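Local structure of Glyoxalase/Bleomycin resistance protein (Bacillus cereus ATCC 14579, 1XQA) at residues Asp75-Arg80 and Tyr97-Glu102; Val101-Pro104 and Thr108-Val111; Thr28-Arg33 and Val39-Asp44; Val15-Phe20 and Leu48-Gly53. The protein is of unknown function but belongs to the glyoxalase/bleomycin resistance/dioxygenase superfamily, binds a magnesium ion and is possibly a glyoxalase. One frame throughout, in Å; residues are numbered along the deposited sequence. Where two conformers were deposited one is given.

Interaction 1: residues Asp75-Arg80 and Tyr97-Glu102; sequences DKINQR and YTFYVE
Asp75 meets Tyr97 across the gap between helix and strand through one short hydrogen bond, from the phenol OH to carboxylate OD1 at 2.5 Å. The acceptor uses the lone pair on the side of its sister oxygen and reaches the ring at its edge, with the carboxylate plane turned 77° from that of the ring. Tyr97 holds CG opposite its own backbone nitrogen (chi1 -176°), which carries the hydroxyl across to the helix. Lys76, one residue on, looks to the other side and forms a salt bridge with Asp84 of the second subunit. Ile77 turns back to the strand; its CG2 branch lies 4.1 Å from CZ of Phe99, at the rim of that ring. Helix 71-83 packs on the mixed sheet containing strand 97-103, as in the beta-alpha-beta-beta-beta module of the vicinal oxygen chelate (VOC) fold, with the two axes here running 28° apart. Asn78 lies over the ring of Phe99. Its ND2 stands over the middle of one face, 3.4 Å from CG of Phe99, while its CB forms a CH-pi contact 4.0 Å from the ring centroid. The amide stands nearly upright on the ring, and ND2 also donates to the backbone oxygen of Glu89, a bond that would steady its rotation. Beyond Gln79, which meets Gln79 of the second subunit, Arg80 likewise leaves the strand behind: its NH2 is salt-bridged to Glu83 and Asp84 of that same neighbouring subunit.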
# COMPACT_ATOMS: atom_id res chain seq x y z
N ASP A 75 -16.18 6.10 3.62
CA ASP A 75 -16.88 4.82 3.64
C ASP A 75 -16.01 3.69 3.09
O ASP A 75 -16.00 2.58 3.65
CB ASP A 75 -18.19 4.90 2.84
CG ASP A 75 -19.32 5.59 3.59
OD1 ASP A 75 -19.21 5.76 4.82
OD2 ASP A 75 -20.33 5.96 2.94
N LYS A 76 -15.31 3.97 1.99
CA LYS A 76 -14.49 2.97 1.32
C LYS A 76 -13.36 2.49 2.23
O LYS A 76 -13.18 1.28 2.38
CB LYS A 76 -13.96 3.52 -0.01
CG LYS A 76 -13.68 2.45 -1.04
CD LYS A 76 -13.80 2.99 -2.47
CE LYS A 76 -12.44 3.40 -3.01
NZ LYS A 76 -12.45 3.86 -4.45
N ILE A 77 -12.61 3.42 2.84
CA ILE A 77 -11.52 3.04 3.75
C ILE A 77 -12.05 2.24 4.96
O ILE A 77 -11.45 1.23 5.38
CB ILE A 77 -10.69 4.26 4.24
CG1 ILE A 77 -10.04 5.00 3.06
CG2 ILE A 77 -9.57 3.81 5.22
CD1 ILE A 77 -9.42 6.36 3.45
N ASN A 78 -13.15 2.72 5.53
CA ASN A 78 -13.86 2.00 6.60
C ASN A 78 -14.21 0.56 6.20
O ASN A 78 -13.91 -0.38 6.92
CB ASN A 78 -15.15 2.77 6.91
CG ASN A 78 -15.84 2.26 8.16
OD1 ASN A 78 -16.77 1.46 8.09
ND2 ASN A 78 -15.37 2.72 9.32
N GLN A 79 -14.87 0.42 5.05
CA GLN A 79 -15.29 -0.90 4.54
C GLN A 79 -14.08 -1.81 4.33
O GLN A 79 -14.10 -2.98 4.75
CB GLN A 79 -16.08 -0.74 3.22
CG GLN A 79 -16.42 -2.06 2.51
CD GLN A 79 -16.70 -1.91 0.99
OE1 GLN A 79 -16.66 -0.80 0.42
NE2 GLN A 79 -16.97 -3.05 0.33
N ARG A 80 -13.01 -1.28 3.75
CA ARG A 80 -11.84 -2.11 3.47
C ARG A 80 -11.12 -2.52 4.75
O ARG A 80 -10.69 -3.67 4.86
CB ARG A 80 -10.89 -1.41 2.50
CG ARG A 80 -11.50 -1.30 1.11
CD ARG A 80 -10.64 -0.55 0.12
NE ARG A 80 -11.37 -0.44 -1.15
CZ ARG A 80 -10.85 0.01 -2.29
NH1 ARG A 80 -9.58 0.40 -2.34
NH2 ARG A 80 -11.60 0.05 -3.38
N TYR A 97 -17.69 13.92 9.06
CA TYR A 97 -18.07 12.52 8.94
C TYR A 97 -16.77 11.73 9.21
O TYR A 97 -15.84 11.79 8.41
CB TYR A 97 -18.63 12.29 7.54
CG TYR A 97 -19.16 10.92 7.23
CD1 TYR A 97 -20.30 10.42 7.87
CD2 TYR A 97 -18.56 10.12 6.25
CE1 TYR A 97 -20.81 9.17 7.56
CE2 TYR A 97 -19.07 8.88 5.92
CZ TYR A 97 -20.19 8.40 6.59
OH TYR A 97 -20.71 7.17 6.28
N THR A 98 -16.74 11.02 10.34
CA THR A 98 -15.49 10.56 10.97
C THR A 98 -15.56 9.14 11.53
O THR A 98 -16.57 8.73 12.10
CB THR A 98 -15.14 11.46 12.20
OG1 THR A 98 -15.33 12.84 11.86
CG2 THR A 98 -13.70 11.25 12.66
N PHE A 99 -14.46 8.40 11.41
CA PHE A 99 -14.28 7.22 12.24
C PHE A 99 -12.83 7.14 12.68
O PHE A 99 -11.96 7.85 12.16
CB PHE A 99 -14.71 5.94 11.53
CG PHE A 99 -13.78 5.50 10.42
CD1 PHE A 99 -12.74 4.61 10.69
CD2 PHE A 99 -13.97 5.94 9.12
CE1 PHE A 99 -11.90 4.18 9.68
CE2 PHE A 99 -13.13 5.52 8.09
CZ PHE A 99 -12.10 4.64 8.37
N TYR A 100 -12.59 6.26 13.64
CA TYR A 100 -11.25 6.06 14.15
C TYR A 100 -10.85 4.59 13.99
O TYR A 100 -11.70 3.70 13.95
CB TYR A 100 -11.15 6.47 15.62
CG TYR A 100 -11.56 7.90 15.85
CD1 TYR A 100 -10.63 8.92 15.82
CD2 TYR A 100 -12.91 8.24 16.04
CE1 TYR A 100 -11.00 10.24 16.01
CE2 TYR A 100 -13.30 9.56 16.22
CZ TYR A 100 -12.34 10.55 16.21
OH TYR A 100 -12.72 11.87 16.40
N VAL A 101 -9.54 4.35 13.93
CA VAL A 101 -9.01 3.01 13.88
C VAL A 101 -7.72 2.94 14.69
O VAL A 101 -6.88 3.84 14.60
CB VAL A 101 -8.80 2.51 12.42
CG1 VAL A 101 -7.82 3.41 11.65
CG2 VAL A 101 -8.37 1.01 12.38
N GLU A 102 -7.57 1.88 15.48
CA GLU A 102 -6.34 1.65 16.23
C GLU A 102 -5.36 1.00 15.28
O GLU A 102 -5.60 -0.12 14.81
CB GLU A 102 -6.59 0.69 17.38
CG GLU A 102 -7.80 1.03 18.18
CD GLU A 102 -7.47 1.86 19.36
OE1 GLU A 102 -7.69 1.36 20.49
OE2 GLU A 102 -6.97 2.99 19.15

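Interaction 2: residues Val101-Pro104 and Thr108-Val111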
# COMPACT_ATOMS: atom_id res chain seq x y z
N VAL A 101 -9.54 4.35 13.93
CA VAL A 101 -9.01 3.01 13.88
C VAL A 101 -7.72 2.94 14.69
O VAL A 101 -6.88 3.84 14.60
CB VAL A 101 -8.80 2.51 12.42
CG1 VAL A 101 -7.82 3.41 11.65
CG2 VAL A 101 -8.37 1.01 12.38
N GLU A 102 -7.57 1.88 15.48
CA GLU A 102 -6.34 1.65 16.23
C GLU A 102 -5.36 1.00 15.28
O GLU A 102 -5.60 -0.12 14.81
CB GLU A 102 -6.59 0.69 17.38
CG GLU A 102 -7.80 1.03 18.18
CD GLU A 102 -7.47 1.86 19.36
OE1 GLU A 102 -7.69 1.36 20.49
OE2 GLU A 102 -6.97 2.99 19.15
N ALA A 103 -4.27 1.71 15.00
CA ALA A 103 -3.33 1.32 13.94
C ALA A 103 -2.22 0.43 14.47
O ALA A 103 -1.82 0.54 15.64
CB ALA A 103 -2.73 2.56 13.30
N PRO A 104 -1.70 -0.47 13.59
CA PRO A 104 -0.47 -1.20 13.90
C PRO A 104 0.62 -0.25 14.37
O PRO A 104 0.79 0.85 13.80
CB PRO A 104 -0.10 -1.84 12.56
CG PRO A 104 -1.44 -2.11 11.92
CD PRO A 104 -2.25 -0.87 12.28
N THR A 108 -3.73 5.81 17.31
CA THR A 108 -5.06 5.91 16.71
C THR A 108 -5.00 6.85 15.53
O THR A 108 -4.36 7.91 15.60
CB THR A 108 -6.06 6.43 17.75
OG1 THR A 108 -6.08 5.50 18.84
CG2 THR A 108 -7.47 6.60 17.16
N ILE A 109 -5.69 6.47 14.45
CA ILE A 109 -5.82 7.28 13.27
C ILE A 109 -7.28 7.70 13.12
O ILE A 109 -8.20 6.93 13.37
CB ILE A 109 -5.37 6.49 12.00
CG1 ILE A 109 -3.84 6.42 11.95
CG2 ILE A 109 -5.94 7.13 10.73
CD1 ILE A 109 -3.28 5.50 10.86
N GLU A 110 -7.48 8.95 12.73
CA GLU A 110 -8.80 9.46 12.40
C GLU A 110 -8.96 9.58 10.88
O GLU A 110 -8.06 10.05 10.18
CB GLU A 110 -8.95 10.84 13.05
CG GLU A 110 -10.20 11.59 12.69
CD GLU A 110 -10.07 13.07 13.01
OE1 GLU A 110 -8.92 13.55 13.10
OE2 GLU A 110 -11.10 13.74 13.17
N VAL A 111 -10.13 9.20 10.37
CA VAL A 111 -10.41 9.30 8.95
C VAL A 111 -11.70 10.09 8.85
O VAL A 111 -12.67 9.73 9.49
CB VAL A 111 -10.56 7.90 8.29
CG1 VAL A 111 -10.84 8.02 6.78
CG2 VAL A 111 -9.32 7.01 8.57
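Thr108 OG1 donates a hydrogen bond to Glu102 OE2 at 2.7 Å, tying together a non-hydrogen-bonded pair of the antiparallel beta hairpin formed by strands 97-103 and 107-112. The carboxylate oxygen is met almost head-on, in line with its own C-O bond. Glu102 reaches it because its chain folds at the second torsion (chi2 -95°), turning the carboxylate toward the neighbouring strand. One step along, Val101 and Ile109 make the hydrogen-bonded pair: Val101 N gives to Ile109 O at 3.0 Å, and Ile109 N returns to Val101 O at 2.9 Å with an almost straight N-H (175°). Val101 O is approached a second time, by the CA of Thr108 at 3.5 Å.

The two faces of the hairpin differ in character. Thr108 lies on the same face as Glu110, which binds the magnesium ion together with His63, and the side chain of Thr108 comes within about 4 Å of that histidine's side chain. The face carrying Val101 and Ile109 is apolar and is covered by Leu81 and Phe25, from helices 71-83 and 14-25. Here the two branched side chains stand alongside each other, pointing the same way, with Val101 CG1 4.0 Å from Ile109 CB. Farther out the delta carbon of Ile109 takes over, its CD1 resting 3.9 Å from the methyl CB of Ala103.

Interaction 3: residues Thr28-Arg33 and Val39-Asp44; sequences TCSGTR and VMRDND
A beta hairpin joins strand 28-33, an edge strand of its mixed sheet within this chain, to strand 37-41, and a beta bulge interrupts its regular ladder. At the regular end Thr28 and Arg41 form an antiparallel hydrogen-bonded pair. Thr28 N gives to Arg41 O at 3.0 Å in a nearly straight bond, whereas the return bond, Arg41 N to Thr28 O at 2.9 Å, is bent to 140° at the hydrogen. The bulge follows, with Ser30 and Gly31 together facing the single residue Val39: Ser30 N donates to Val39 O at 2.7 Å, and Val39 N donates to Gly31 O at 2.8 Å. The near-zero psi of Ser30 (-2°) makes the extra step. Its first torsion (chi1 57°) sets OG between the backbone N and the carbonyl carbon and so brings it 3.3 Å from the CG1 methyl of Val39.

Cys29 and Met40, the latter a selenomethionine, make up the non-hydrogen-bonded pair between these bonds, and their side chains share the face that helix 14-25 covers through Arg18. The backbone of Cys29 is also used in the assembly, since its carbonyl oxygen accepts from Arg18 NH2 of the second subunit. CA-H...O contacts flank the pair, Cys29 CA to Val39 O and Met40 CA to Thr28 O. Met40 is bent at both of its later torsions, so the chain doubles over the adjacent strand. Its selenium SE comes to lie 3.8 Å from Cys29 CB, and its CE is equally close to Cys29 N.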
# COMPACT_ATOMS: atom_id res chain seq x y z
N THR A 28 4.28 6.95 1.25
CA THR A 28 5.46 6.41 0.56
C THR A 28 6.71 6.49 1.45
O THR A 28 6.99 7.55 2.01
CB THR A 28 5.74 7.19 -0.75
OG1 THR A 28 4.60 7.15 -1.60
CG2 THR A 28 6.95 6.62 -1.50
N CYS A 29 7.45 5.38 1.55
CA CYS A 29 8.64 5.33 2.40
C CYS A 29 9.84 5.84 1.63
O CYS A 29 10.18 5.33 0.56
CB CYS A 29 8.91 3.91 2.89
SG CYS A 29 10.31 3.82 4.01
N SER A 30 10.52 6.85 2.19
CA SER A 30 11.66 7.43 1.49
C SER A 30 13.01 7.00 2.08
O SER A 30 14.06 7.36 1.56
CB SER A 30 11.54 8.95 1.44
OG SER A 30 11.44 9.47 2.75
N GLY A 31 12.98 6.21 3.14
CA GLY A 31 14.21 5.73 3.75
C GLY A 31 13.94 5.00 5.04
O GLY A 31 12.90 5.19 5.67
N THR A 32 14.88 4.13 5.41
CA THR A 32 14.82 3.38 6.66
C THR A 32 16.20 3.33 7.32
O THR A 32 17.22 3.61 6.67
CB THR A 32 14.34 1.93 6.45
OG1 THR A 32 15.23 1.25 5.56
CG2 THR A 32 12.91 1.87 5.88
N ARG A 33 16.22 3.00 8.61
CA ARG A 33 17.43 2.54 9.28
C ARG A 33 17.08 1.23 9.97
O ARG A 33 16.43 1.21 11.03
CB ARG A 33 17.94 3.56 10.30
CG ARG A 33 19.37 3.30 10.78
CD ARG A 33 19.80 4.30 11.85
NE ARG A 33 19.77 3.74 13.20
CZ ARG A 33 18.71 3.72 14.00
NH1 ARG A 33 18.81 3.17 15.21
NH2 ARG A 33 17.54 4.24 13.61
N VAL A 39 11.10 6.67 7.17
CA VAL A 39 10.63 8.00 6.83
C VAL A 39 9.51 7.86 5.84
O VAL A 39 9.72 7.33 4.74
CB VAL A 39 11.75 8.84 6.20
CG1 VAL A 39 11.27 10.25 5.92
CG2 VAL A 39 12.94 8.87 7.13
N MSE A 40 8.32 8.29 6.24
CA MSE A 40 7.14 8.24 5.37
C MSE A 40 6.80 9.65 4.90
O MSE A 40 7.04 10.62 5.60
CB MSE A 40 5.93 7.64 6.09
CG MSE A 40 6.22 6.39 6.96
SE MSE A 40 6.84 4.90 5.87
CE MSE A 40 5.31 4.77 4.60
N ARG A 41 6.22 9.74 3.70
CA ARG A 41 5.83 11.00 3.08
C ARG A 41 4.40 10.88 2.58
O ARG A 41 4.02 9.82 2.11
CB ARG A 41 6.69 11.30 1.85
CG ARG A 41 8.17 11.46 2.10
CD ARG A 41 8.87 11.84 0.80
NE ARG A 41 8.35 13.08 0.23
CZ ARG A 41 8.84 14.29 0.51
NH1 ARG A 41 8.32 15.36 -0.07
NH2 ARG A 41 9.84 14.42 1.36
N ASP A 42 3.63 11.97 2.67
CA ASP A 42 2.35 12.03 2.01
C ASP A 42 2.49 12.81 0.71
O ASP A 42 3.58 13.25 0.37
CB ASP A 42 1.25 12.61 2.92
CG ASP A 42 1.37 14.12 3.16
OD1 ASP A 42 2.27 14.79 2.61
OD2 ASP A 42 0.52 14.64 3.91
N ASN A 43 1.38 13.00 0.01
CA ASN A 43 1.38 13.66 -1.29
C ASN A 43 1.75 15.15 -1.25
O ASN A 43 2.19 15.71 -2.26
CB ASN A 43 0.01 13.49 -1.93
CG ASN A 43 0.07 13.57 -3.41
OD1 ASN A 43 -0.58 14.42 -4.02
ND2 ASN A 43 0.88 12.70 -4.01
N ASP A 44 1.55 15.77 -0.09
CA ASP A 44 1.81 17.20 0.10
C ASP A 44 3.19 17.48 0.70
O ASP A 44 3.50 18.63 1.01
CB ASP A 44 0.75 17.81 1.02
CG ASP A 44 -0.33 18.54 0.26
OD1 ASP A 44 -0.02 19.25 -0.73
OD2 ASP A 44 -1.50 18.44 0.68

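Interaction 4: residues Val15-Phe20 and Leu48-Gly53; sequences VAAREF and LTLMKG
Leu50 drives one branch of its side chain against the helix at Ala17 and Arg18, and nearly all of the contact is gathered there. Its CD1 methyl packs directly on the backbone, 3.6 Å from Arg18 N and 3.8 Å from Arg18 CA, and it also lies 4.0 Å from Ala17 CB. The second branch is less engaged, with CD2 4.2 Å from that same Ala17 CB. The CA atoms of Ala17 and Leu50 are 7.6 Å apart, with the alanine methyl facing the strand. Leu50 holds CG opposite its carbonyl carbon (chi1 -56°), and the torsion that follows is extended, which carries CD1 out to the helix. Met40 and Leu21 also touch this leucine, so the buried patch continues beyond the two segments.

The other side of the contact is much looser. Arg18 takes part through its backbone and through CB, which approaches Leu50 CD1 at 4.1 Å; from there its chain runs out fully extended and leaves the strand. Its polar end belongs to other partners: NE is salt-bridged to Glu22, and NH2 donates to the backbone oxygen of Cys29 of the second subunit. The contact therefore rests on apolar packing over a small area. It seats helix 14-25 on one face of the mixed sheet of strands 6-11, 28-33, 37-41 and 47-52, and helix and strands together make up a beta-alpha-beta-beta-beta module, the unit that is paired in the vicinal oxygen chelate fold.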
# COMPACT_ATOMS: atom_id res chain seq x y z
N VAL A 15 7.88 -1.65 11.11
CA VAL A 15 7.53 -2.44 9.93
C VAL A 15 6.01 -2.54 9.76
O VAL A 15 5.49 -2.31 8.68
CB VAL A 15 8.16 -3.86 9.99
CG1 VAL A 15 7.70 -4.69 8.82
CG2 VAL A 15 9.68 -3.74 10.01
N ALA A 16 5.32 -2.86 10.85
CA ALA A 16 3.86 -3.02 10.84
C ALA A 16 3.13 -1.69 10.59
O ALA A 16 2.15 -1.65 9.83
CB ALA A 16 3.37 -3.63 12.13
N ALA A 17 3.60 -0.62 11.25
CA ALA A 17 3.04 0.71 11.06
C ALA A 17 3.24 1.16 9.62
O ALA A 17 2.30 1.65 9.00
CB ALA A 17 3.63 1.73 12.02
N ARG A 18 4.44 0.95 9.08
CA ARG A 18 4.72 1.33 7.68
C ARG A 18 3.79 0.66 6.68
O ARG A 18 3.22 1.31 5.80
CB ARG A 18 6.16 0.98 7.33
CG ARG A 18 6.53 1.19 5.86
CD ARG A 18 7.95 0.79 5.61
NE ARG A 18 8.23 0.73 4.18
CZ ARG A 18 9.38 0.31 3.66
NH1 ARG A 18 10.39 -0.07 4.46
NH2 ARG A 18 9.54 0.29 2.35
N GLU A 19 3.63 -0.65 6.80
CA GLU A 19 2.89 -1.38 5.79
C GLU A 19 1.39 -1.00 5.83
O GLU A 19 0.74 -0.92 4.80
CB GLU A 19 3.17 -2.89 5.90
CG GLU A 19 2.25 -3.66 6.79
CD GLU A 19 2.72 -5.09 7.05
OE1 GLU A 19 2.30 -5.66 8.09
OE2 GLU A 19 3.52 -5.63 6.24
N PHE A 20 0.88 -0.74 7.03
CA PHE A 20 -0.50 -0.26 7.22
C PHE A 20 -0.70 1.11 6.56
O PHE A 20 -1.67 1.33 5.83
CB PHE A 20 -0.82 -0.17 8.71
CG PHE A 20 -2.24 0.21 9.01
CD1 PHE A 20 -3.26 -0.75 8.91
CD2 PHE A 20 -2.57 1.52 9.42
CE1 PHE A 20 -4.58 -0.41 9.22
CE2 PHE A 20 -3.90 1.86 9.72
CZ PHE A 20 -4.91 0.88 9.61
N LEU A 48 6.33 12.09 7.97
CA LEU A 48 6.00 11.31 9.16
C LEU A 48 7.07 10.27 9.39
O LEU A 48 7.15 9.30 8.62
CB LEU A 48 4.64 10.63 8.97
CG LEU A 48 4.23 9.62 10.06
CD1 LEU A 48 3.94 10.34 11.35
CD2 LEU A 48 3.01 8.81 9.62
N THR A 49 7.92 10.45 10.40
CA THR A 49 8.90 9.43 10.68
C THR A 49 8.38 8.48 11.76
O THR A 49 7.76 8.90 12.74
CB THR A 49 10.26 10.03 11.07
OG1 THR A 49 10.07 11.02 12.08
CG2 THR A 49 10.89 10.72 9.90
N LEU A 50 8.61 7.19 11.55
CA LEU A 50 8.18 6.18 12.49
C LEU A 50 9.42 5.70 13.18
O LEU A 50 10.39 5.36 12.52
CB LEU A 50 7.51 5.02 11.75
CG LEU A 50 6.31 5.30 10.83
CD1 LEU A 50 6.07 4.07 9.95
CD2 LEU A 50 5.05 5.64 11.64
N MSE A 51 9.41 5.68 14.51
CA MSE A 51 10.60 5.35 15.27
C MSE A 51 10.25 4.30 16.32
O MSE A 51 9.34 4.49 17.12
CB MSE A 51 11.18 6.61 15.92
CG MSE A 51 12.41 6.35 16.75
SE MSE A 51 13.31 8.00 17.30
CE MSE A 51 13.62 8.81 15.59
N LYS A 52 10.97 3.18 16.30
CA LYS A 52 10.75 2.14 17.30
C LYS A 52 11.00 2.69 18.69
O LYS A 52 11.99 3.41 18.93
CB LYS A 52 11.68 0.93 17.08
CG LYS A 52 11.17 -0.35 17.73
CD LYS A 52 12.28 -1.40 17.78
CE LYS A 52 11.75 -2.76 18.18
NZ LYS A 52 12.86 -3.72 18.52
N GLY A 53 10.09 2.37 19.60
CA GLY A 53 10.27 2.71 21.00
C GLY A 53 9.86 1.55 21.89
O GLY A 53 9.23 0.59 21.44

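How the interactions relate
From the N terminus, helix segment 15-20 opens interaction 4, which closes at 48-53 on the strand; the hairpin of interaction 3 is nested inside that loop. The two touch, Met40 N meeting Leu48 O at 2.8 Å in a probable hydrogen bond between adjacent strands. The chain then crosses to the second sheet, where interaction 1 joins helix 71-83 to strand 97-103. Interaction 2 starts on that same strand, shares Val101 and Glu102 with interaction 1, and closes the short final hairpin. Pro104 packs on Ala16, Ala17 and Phe20, thereby linking interaction 2 to interaction 4 and one sheet's hairpin to the helix lying on the other. Interactions 1 and 3 lie on opposite sides of the chain's centre.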